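Local coordinates for bumblebee peptidoglycan recognition protein SA (PDB 5XZ4), which probably recognises bacterial peptidoglycan in insect innate immunity, binding Dap-type in preference to Lys-type peptidoglycan, at residues I105-N110 / K114-K119; G80-G85 / L121-A126; H37-A42 / E55-Y60. All coordinates share one frame; numbering follows the deposited sequence.

Interaction 1. Residues I105-N110 / K114-K119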
loop_
_atom_site.group_PDB
_atom_site.type_symbol
_atom_site.label_atom_id
_atom_site.label_comp_id
_atom_site.label_asym_id
_atom_site.label_seq_id
_atom_site.Cartn_x
_atom_site.Cartn_y
_atom_site.Cartn_z
ATOM N N ILE A 105 -0.285 1.125 1.851
ATOM C CA ILE A 105 0.635 0.625 0.800
ATOM C C ILE A 105 0.970 -0.807 1.157
ATOM O O ILE A 105 1.551 -1.084 2.206
ATOM C CB ILE A 105 1.948 1.437 0.739
ATOM C CG1 ILE A 105 1.676 2.906 0.380
ATOM C CG2 ILE A 105 2.897 0.825 -0.294
ATOM C CD1 ILE A 105 2.918 3.806 0.417
ATOM N N GLY A 106 0.542 -1.739 0.289
ATOM C CA GLY A 106 0.819 -3.181 0.511
ATOM C C GLY A 106 2.036 -3.654 -0.271
ATOM O O GLY A 106 1.983 -3.717 -1.510
ATOM N N PHE A 107 3.117 -4.011 0.434
ATOM C CA PHE A 107 4.290 -4.658 -0.187
ATOM C C PHE A 107 3.883 -6.100 -0.504
ATOM O O PHE A 107 3.437 -6.834 0.415
ATOM C CB PHE A 107 5.506 -4.631 0.756
ATOM C CG PHE A 107 6.250 -3.306 0.814
ATOM C CD1 PHE A 107 5.618 -2.135 1.265
ATOM C CD2 PHE A 107 7.597 -3.278 0.454
ATOM C CE1 PHE A 107 6.349 -0.939 1.336
ATOM C CE2 PHE A 107 8.323 -2.083 0.528
ATOM C CZ PHE A 107 7.685 -0.942 0.974
ATOM N N ILE A 108 4.044 -6.507 -1.763
ATOM C CA ILE A 108 3.637 -7.870 -2.155
ATOM C C ILE A 108 4.684 -8.864 -1.659
ATOM O O ILE A 108 5.841 -8.845 -2.102
ATOM C CB ILE A 108 3.409 -7.981 -3.679
ATOM C CG1 ILE A 108 2.278 -7.042 -4.115
ATOM C CG2 ILE A 108 3.068 -9.432 -4.073
ATOM C CD1 ILE A 108 2.159 -6.865 -5.630
ATOM N N GLY A 109 4.277 -9.699 -0.689
ATOM C CA GLY A 109 5.176 -10.667 -0.076
ATOM C C GLY A 109 4.885 -10.833 1.415
ATOM O O GLY A 109 3.964 -10.193 1.961
ATOM N N ASN A 110 5.666 -11.704 2.051
ATOM C CA ASN A 110 5.634 -11.935 3.492
ATOM C C ASN A 110 7.002 -11.504 4.030
ATOM O O ASN A 110 8.019 -12.148 3.787
ATOM C CB ASN A 110 5.353 -13.421 3.796
ATOM C CG ASN A 110 5.093 -13.677 5.269
ATOM O OD1 ASN A 110 5.591 -12.969 6.124
ATOM N ND2 ASN A 110 4.312 -14.713 5.569
ATOM N N LYS A 114 11.940 -12.361 6.131
ATOM C CA LYS A 114 12.838 -11.810 5.110
ATOM C C LYS A 114 12.602 -10.328 4.837
ATOM O O LYS A 114 11.487 -9.809 5.010
ATOM C CB LYS A 114 12.805 -12.612 3.804
ATOM C CG LYS A 114 11.433 -12.873 3.209
ATOM C CD LYS A 114 11.490 -13.982 2.155
ATOM C CE LYS A 114 11.540 -15.374 2.759
ATOM N NZ LYS A 114 11.763 -16.449 1.751
ATOM N N ALA A 115 13.670 -9.661 4.413
ATOM C CA ALA A 115 13.636 -8.239 4.065
ATOM C C ALA A 115 12.985 -8.002 2.708
ATOM O O ALA A 115 13.086 -8.833 1.804
ATOM C CB ALA A 115 15.042 -7.662 4.062
ATOM N N ALA A 116 12.311 -6.860 2.568
ATOM C CA ALA A 116 11.882 -6.393 1.253
ATOM C C ALA A 116 13.103 -5.896 0.454
ATOM O O ALA A 116 14.057 -5.360 1.034
ATOM C CB ALA A 116 10.844 -5.306 1.412
ATOM N N SER A 117 13.085 -6.100 -0.862
ATOM C CA SER A 117 14.237 -5.741 -1.694
ATOM C C SER A 117 14.398 -4.218 -1.757
ATOM O O SER A 117 13.434 -3.461 -1.546
ATOM C CB SER A 117 14.102 -6.288 -3.107
ATOM O OG SER A 117 13.020 -5.670 -3.757
ATOM N N ASP A 118 15.605 -3.787 -2.119
ATOM C CA ASP A 118 15.858 -2.358 -2.310
ATOM C C ASP A 118 14.926 -1.706 -3.339
ATOM O O ASP A 118 14.433 -0.586 -3.124
ATOM C CB ASP A 118 17.304 -2.116 -2.719
ATOM C CG ASP A 118 18.303 -2.437 -1.616
ATOM O OD1 ASP A 118 17.970 -2.357 -0.414
ATOM O OD2 ASP A 118 19.445 -2.781 -1.982
ATOM N N LYS A 119 14.662 -2.381 -4.462
ATOM C CA LYS A 119 13.796 -1.784 -5.474
ATOM C C LYS A 119 12.365 -1.580 -4.962
ATOM O O LYS A 119 11.711 -0.624 -5.361
ATOM C CB LYS A 119 13.855 -2.489 -6.831
ATOM C CG LYS A 119 13.236 -3.855 -6.824
ATOM C CD LYS A 119 13.763 -4.777 -7.919
ATOM C CE LYS A 119 14.037 -4.125 -9.265
ATOM N NZ LYS A 119 14.221 -5.110 -10.336
HETATM O O HOH W 1 9.116 -13.753 5.734
#
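The CD2-CE2 side of the F107 ring meets the methyl of A116 obliquely: A116 CB lies 3.9 Å from F107 CD2 and 4.2 Å from F107 CE2. At chi1 -79°, the ring swings away from the F107 carbonyl carbon to stand beside the backbone N, which carries it across to the chain entering the next helix. Both residues are buried.

Further along, the contact turns polar and more open. K114 CG comes up to a carbonyl, 3.5 Å from N110 O, while the rest of the chain bends and carries the ammonium group off. N110 O also accepts a hydrogen bond from a water at 2.8 Å, and the same water accepts one from K114 N at 3.2 Å. This bridge is the polar link between the segments, which share no direct hydrogen bond. Between F107 and N110, G109 adopts phi 144°, a backbone conformation suited to a residue with no side chain.

F107 projects from strand 102-107 onto M120 and A124 of helix 118-134 and L159 of helix 157-163; A116 also touches L159. S117, at the N-cap position of helix 118-134, reaches M120 N with a weak hydrogen bond from OG.

Interaction 2. Residues G80-G85 / L121-A126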
loop_
_atom_site.group_PDB
_atom_site.type_symbol
_atom_site.label_atom_id
_atom_site.label_comp_id
_atom_site.label_asym_id
_atom_site.label_seq_id
_atom_site.Cartn_x
_atom_site.Cartn_y
_atom_site.Cartn_z
ATOM N N GLY A 80 9.587 -3.696 -8.734
ATOM C CA GLY A 80 9.929 -2.303 -8.492
ATOM C C GLY A 80 8.839 -1.331 -8.913
ATOM O O GLY A 80 9.088 -0.123 -8.919
ATOM N N ASN A 81 7.661 -1.832 -9.302
ATOM C CA ASN A 81 6.550 -1.005 -9.769
ATOM C C ASN A 81 5.500 -0.770 -8.701
ATOM O O ASN A 81 5.334 -1.577 -7.768
ATOM C CB ASN A 81 5.913 -1.619 -11.017
ATOM C CG ASN A 81 6.794 -1.484 -12.235
ATOM O OD1 ASN A 81 7.326 -0.400 -12.517
ATOM N ND2 ASN A 81 6.984 -2.584 -12.937
ATOM N N VAL A 82 4.807 0.356 -8.852
ATOM C CA VAL A 82 3.667 0.714 -8.009
ATOM C C VAL A 82 2.382 0.398 -8.779
ATOM O O VAL A 82 2.219 0.836 -9.923
ATOM C CB VAL A 82 3.706 2.227 -7.639
ATOM C CG1 VAL A 82 2.496 2.607 -6.780
ATOM C CG2 VAL A 82 4.999 2.584 -6.912
ATOM N N TYR A 83 1.478 -0.332 -8.123
ATOM C CA TYR A 83 0.187 -0.710 -8.687
ATOM C C TYR A 83 -0.931 0.059 -7.961
ATOM O O TYR A 83 -1.039 -0.018 -6.732
ATOM C CB TYR A 83 -0.026 -2.247 -8.549
ATOM C CG TYR A 83 0.930 -3.029 -9.409
ATOM C CD1 TYR A 83 2.267 -3.201 -9.030
ATOM C CD2 TYR A 83 0.518 -3.535 -10.650
ATOM C CE1 TYR A 83 3.185 -3.852 -9.862
ATOM C CE2 TYR A 83 1.408 -4.195 -11.489
ATOM C CZ TYR A 83 2.735 -4.345 -11.116
ATOM O OH TYR A 83 3.595 -4.978 -11.997
ATOM N N GLU A 84 -1.772 0.764 -8.704
ATOM C CA GLU A 84 -2.894 1.498 -8.114
ATOM C C GLU A 84 -4.017 0.554 -7.730
ATOM O O GLU A 84 -4.491 -0.190 -8.578
ATOM C CB GLU A 84 -3.406 2.554 -9.093
ATOM C CG GLU A 84 -4.526 3.400 -8.523
ATOM C CD GLU A 84 -5.271 4.191 -9.564
ATOM O OE1 GLU A 84 -5.466 3.717 -10.706
ATOM O OE2 GLU A 84 -5.672 5.327 -9.254
ATOM N N GLY A 85 -4.426 0.603 -6.459
ATOM C CA GLY A 85 -5.601 -0.121 -5.979
ATOM C C GLY A 85 -6.741 0.875 -5.873
ATOM O O GLY A 85 -7.165 1.450 -6.876
ATOM N N LEU A 121 11.568 -1.011 -1.618
ATOM C CA LEU A 121 11.647 0.119 -0.693
ATOM C C LEU A 121 11.794 1.451 -1.422
ATOM O O LEU A 121 11.142 2.441 -1.040
ATOM C CB LEU A 121 12.803 -0.073 0.263
ATOM C CG LEU A 121 12.532 -1.071 1.378
ATOM C CD1 LEU A 121 13.892 -1.506 1.889
ATOM C CD2 LEU A 121 11.638 -0.423 2.452
ATOM N N ASN A 122 12.608 1.480 -2.475
ATOM C CA ASN A 122 12.789 2.704 -3.239
ATOM C C ASN A 122 11.499 3.135 -3.942
ATOM O O ASN A 122 11.163 4.320 -3.956
ATOM C CB ASN A 122 13.947 2.575 -4.228
ATOM C CG ASN A 122 14.434 3.920 -4.719
ATOM O OD1 ASN A 122 13.889 4.453 -5.671
ATOM N ND2 ASN A 122 15.454 4.488 -4.056
ATOM N N ALA A 123 10.761 2.190 -4.509
ATOM C CA ALA A 123 9.479 2.524 -5.152
ATOM C C ALA A 123 8.483 3.120 -4.155
ATOM O O ALA A 123 7.817 4.132 -4.428
ATOM C CB ALA A 123 8.873 1.299 -5.846
ATOM N N ALA A 124 8.379 2.501 -2.980
ATOM C CA ALA A 124 7.469 3.024 -1.958
ATOM C C ALA A 124 7.894 4.414 -1.446
ATOM O O ALA A 124 7.045 5.306 -1.285
ATOM C CB ALA A 124 7.385 2.055 -0.797
ATOM N N HIS A 125 9.186 4.585 -1.206
ATOM C CA HIS A 125 9.633 5.893 -0.680
ATOM C C HIS A 125 9.468 6.981 -1.747
ATOM O O HIS A 125 9.072 8.105 -1.414
ATOM C CB HIS A 125 11.067 5.801 -0.179
ATOM C CG HIS A 125 11.446 6.855 0.815
ATOM N ND1 HIS A 125 10.602 7.371 1.780
ATOM C CD2 HIS A 125 12.653 7.443 1.007
ATOM C CE1 HIS A 125 11.289 8.241 2.520
ATOM N NE2 HIS A 125 12.526 8.292 2.068
ATOM N N ALA A 126 9.701 6.627 -3.019
ATOM C CA ALA A 126 9.517 7.577 -4.139
ATOM C C ALA A 126 8.034 7.935 -4.283
ATOM O O ALA A 126 7.676 9.098 -4.541
ATOM C CB ALA A 126 10.089 7.024 -5.442
#
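A123 faces both G80 and V82, presenting its methyl group to the turn that leads into strand 82-84. Two kinds of contact follow, neither of them a hydrogen bond. The first sets a methyl against a backbone carbonyl: A123 CB lies 3.4 Å from G80 O and 4.0 Å from G80 C. Such closeness brings the turn almost onto the helix, and the two CA atoms of G80 and A123 are 5.9 Å apart. G80 has a positive phi of 87°, where a side chain would press on the carbonyl of the preceding residue, so glycine suits this bend. In the same class, V82 CG2 comes within 4.1 Å of the carbonyl oxygen A123 O.

The second kind is apolar and looser. V82 sends one of its two branches towards the helix: with V82 CG1 anti to the backbone N (chi1 179°), the other methyl, CG2, is turned beside that N and lies 4.2 Å from A123 CB. The same valine packs on F74 and I76 of the adjoining strand 74-76, and A123 also reaches I76, so helix and sheet share a common apolar layer.

With a small methyl as the helix's contribution, helix 118-134 can lie close to the border strand 82-84. Cohesion here rests on shape and exclusion of water, and no directional bond between the segments fixes their relative position.

Interaction 3. Residues H37-A42 / E55-Y60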
loop_
_atom_site.group_PDB
_atom_site.type_symbol
_atom_site.label_atom_id
_atom_site.label_comp_id
_atom_site.label_asym_id
_atom_site.label_seq_id
_atom_site.Cartn_x
_atom_site.Cartn_y
_atom_site.Cartn_z
ATOM N N HIS A 37 1.968 -1.942 4.910
ATOM C CA HIS A 37 1.489 -3.326 5.097
ATOM C C HIS A 37 2.345 -4.297 4.303
ATOM O O HIS A 37 3.019 -3.882 3.354
ATOM C CB HIS A 37 0.052 -3.472 4.560
ATOM C CG HIS A 37 -1.011 -2.983 5.490
ATOM N ND1 HIS A 37 -1.591 -3.803 6.435
ATOM C CD2 HIS A 37 -1.627 -1.782 5.609
ATOM C CE1 HIS A 37 -2.514 -3.124 7.097
ATOM N NE2 HIS A 37 -2.547 -1.891 6.626
ATOM N N HIS A 38 2.273 -5.586 4.648
ATOM C CA HIS A 38 2.630 -6.641 3.693
ATOM C C HIS A 38 1.393 -7.423 3.319
ATOM O O HIS A 38 0.431 -7.458 4.087
ATOM C CB HIS A 38 3.794 -7.519 4.185
ATOM C CG HIS A 38 3.489 -8.426 5.358
ATOM N ND1 HIS A 38 4.393 -9.374 5.790
ATOM C CD2 HIS A 38 2.413 -8.536 6.179
ATOM C CE1 HIS A 38 3.889 -10.027 6.831
ATOM N NE2 HIS A 38 2.694 -9.522 7.097
ATOM N N THR A 39 1.393 -8.046 2.137
ATOM C CA THR A 39 0.192 -8.790 1.692
ATOM C C THR A 39 0.084 -10.201 2.238
ATOM O O THR A 39 -1.024 -10.773 2.198
ATOM C CB THR A 39 0.119 -8.866 0.168
ATOM O OG1 THR A 39 1.268 -9.585 -0.295
ATOM C CG2 THR A 39 0.054 -7.437 -0.469
ATOM N N VAL A 40 1.225 -10.751 2.680
ATOM C CA VAL A 40 1.386 -12.168 3.111
ATOM C C VAL A 40 1.317 -13.132 1.920
ATOM O O VAL A 40 1.413 -14.351 2.098
ATOM C CB VAL A 40 0.399 -12.595 4.247
ATOM C CG1 VAL A 40 0.755 -13.935 4.886
ATOM C CG2 VAL A 40 0.394 -11.564 5.349
ATOM N N THR A 41 1.187 -12.624 0.707
ATOM C CA THR A 41 1.249 -13.468 -0.486
ATOM C C THR A 41 2.704 -13.820 -0.793
ATOM O O THR A 41 3.646 -13.325 -0.167
ATOM C CB THR A 41 0.614 -12.786 -1.714
ATOM O OG1 THR A 41 1.373 -11.616 -2.080
ATOM C CG2 THR A 41 -0.813 -12.381 -1.449
ATOM N N ALA A 42 2.900 -14.729 -1.744
ATOM C CA ALA A 42 4.210 -14.896 -2.357
ATOM C C ALA A 42 4.695 -13.576 -2.979
ATOM O O ALA A 42 3.892 -12.713 -3.355
ATOM C CB ALA A 42 4.137 -15.978 -3.423
ATOM N N GLU A 55 -4.354 -8.917 -9.220
ATOM C CA GLU A 55 -5.666 -9.414 -9.644
ATOM C C GLU A 55 -6.233 -10.470 -8.658
ATOM O O GLU A 55 -7.425 -10.433 -8.347
ATOM C CB GLU A 55 -5.569 -9.969 -11.086
ATOM C CG GLU A 55 -6.708 -10.899 -11.546
ATOM C CD GLU A 55 -8.113 -10.314 -11.470
ATOM O OE1 GLU A 55 -8.268 -9.059 -11.476
ATOM O OE2 GLU A 55 -9.082 -11.143 -11.381
ATOM N N ASN A 56 -5.384 -11.384 -8.192
ATOM C CA ASN A 56 -5.850 -12.389 -7.233
ATOM C C ASN A 56 -6.138 -11.896 -5.813
ATOM O O ASN A 56 -7.080 -12.385 -5.181
ATOM C CB ASN A 56 -4.947 -13.585 -7.309
ATOM C CG ASN A 56 -5.283 -14.423 -8.540
ATOM O OD1 ASN A 56 -6.212 -15.239 -8.501
ATOM N ND2 ASN A 56 -4.656 -14.099 -9.668
ATOM N N ILE A 57 -5.416 -10.865 -5.365
ATOM C CA ILE A 57 -5.792 -10.228 -4.103
ATOM C C ILE A 57 -7.132 -9.492 -4.261
ATOM O O ILE A 57 -8.029 -9.627 -3.409
ATOM C CB ILE A 57 -4.688 -9.260 -3.623
ATOM C CG1 ILE A 57 -3.391 -10.040 -3.347
ATOM C CG2 ILE A 57 -5.157 -8.526 -2.364
ATOM C CD1 ILE A 57 -2.123 -9.187 -3.249
ATOM N N ARG A 58 -7.274 -8.746 -5.373
ATOM C CA ARG A 58 -8.548 -8.084 -5.663
ATOM C C ARG A 58 -9.722 -9.099 -5.682
ATOM O O ARG A 58 -10.785 -8.866 -5.095
ATOM C CB ARG A 58 -8.505 -7.344 -7.018
ATOM C CG ARG A 58 -9.793 -6.612 -7.364
ATOM C CD ARG A 58 -10.082 -6.655 -8.861
ATOM N NE ARG A 58 -10.181 -8.015 -9.421
ATOM C CZ ARG A 58 -11.214 -8.843 -9.258
ATOM N NH1 ARG A 58 -11.170 -10.051 -9.857
ATOM N NH2 ARG A 58 -12.289 -8.498 -8.548
ATOM N N SER A 59 -9.532 -10.211 -6.408
ATOM C CA SER A 59 -10.572 -11.238 -6.524
ATOM C C SER A 59 -10.976 -11.734 -5.113
ATOM O O SER A 59 -12.177 -11.851 -4.815
ATOM C CB SER A 59 -10.012 -12.375 -7.362
ATOM O OG SER A 59 -10.976 -13.421 -7.501
ATOM N N TYR A 60 -9.987 -12.022 -4.268
ATOM C CA TYR A 60 -10.271 -12.512 -2.916
ATOM C C TYR A 60 -11.006 -11.450 -2.061
ATOM O O TYR A 60 -12.014 -11.725 -1.408
ATOM C CB TYR A 60 -8.973 -13.019 -2.281
ATOM C CG TYR A 60 -9.194 -13.641 -0.914
ATOM C CD1 TYR A 60 -9.815 -14.904 -0.766
ATOM C CD2 TYR A 60 -8.788 -12.951 0.241
ATOM C CE1 TYR A 60 -10.038 -15.429 0.502
ATOM C CE2 TYR A 60 -8.995 -13.505 1.501
ATOM C CZ TYR A 60 -9.613 -14.738 1.630
ATOM O OH TYR A 60 -9.834 -15.279 2.881
#
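I57 meets T39 and T41 through aliphatic atoms, in the mixed alpha/beta fold of the peptidoglycan recognition and amidase family, where strand 31-38 ends in a loop running past helix 47-64. Among the flat groups of the two segments, the R58 guanidinium on the helix has the E55 carboxyl carbon at its edge and in its plane. The grip is side-on, one nitrogen to each oxygen: R58 NE to E55 OE1 at 3.0 Å and R58 NH1 to E55 OE2 at 2.8 Å. The carboxylate is twisted out of that plane, so OE1 is met from above its own plane, 40° out of it, whereas OE2 is approached on the syn side, though still 29° out of the plane. On the strand, the H38 ring has V40 N over one face, displaced toward the rim.

H37, near the end of that strand, is hydrogen-bonded to S154; this pair probably occupies the place of the zinc-binding histidine and cysteine of amidase-active relatives.

I57 reaches across from the helix with CG1 anti to its carbonyl carbon (chi1 -63°). Its side chain crosses that of T39 at about a right angle. Both threonines meet it with CG2, and their hydroxyls bond to each other; T39 OG1 also takes the N-H of G109. I57 CD1 consequently sits 3.9 Å from T39 CG2 and equally 3.9 Å from T41 CG2, while T39 OG1 and T41 OG1 are 2.7 Å apart in their hydrogen bond.

Overall arrangement
All three interactions join onto one mixed sheet. Interactions 1 and 2 both use helix 118-134, and their centres are about 10 Å apart; F107 CZ packs 3.5 Å from A124 CB, tying them directly. Interaction 3 involves a different helix, 47-64, and its centre is about 12 Å from that of interaction 1. These two are linked through neighbouring strands: I105 O and H37 N, and likewise G109 O and V40 N, are 2.9 Å apart, probable hydrogen bonds. Interactions 2 and 3 do not touch, with nearest atoms about 7 Å apart. H37 places interaction 3 beside the probable counterpart of the amidase zinc site, consistent with proximity to the peptidoglycan-binding groove.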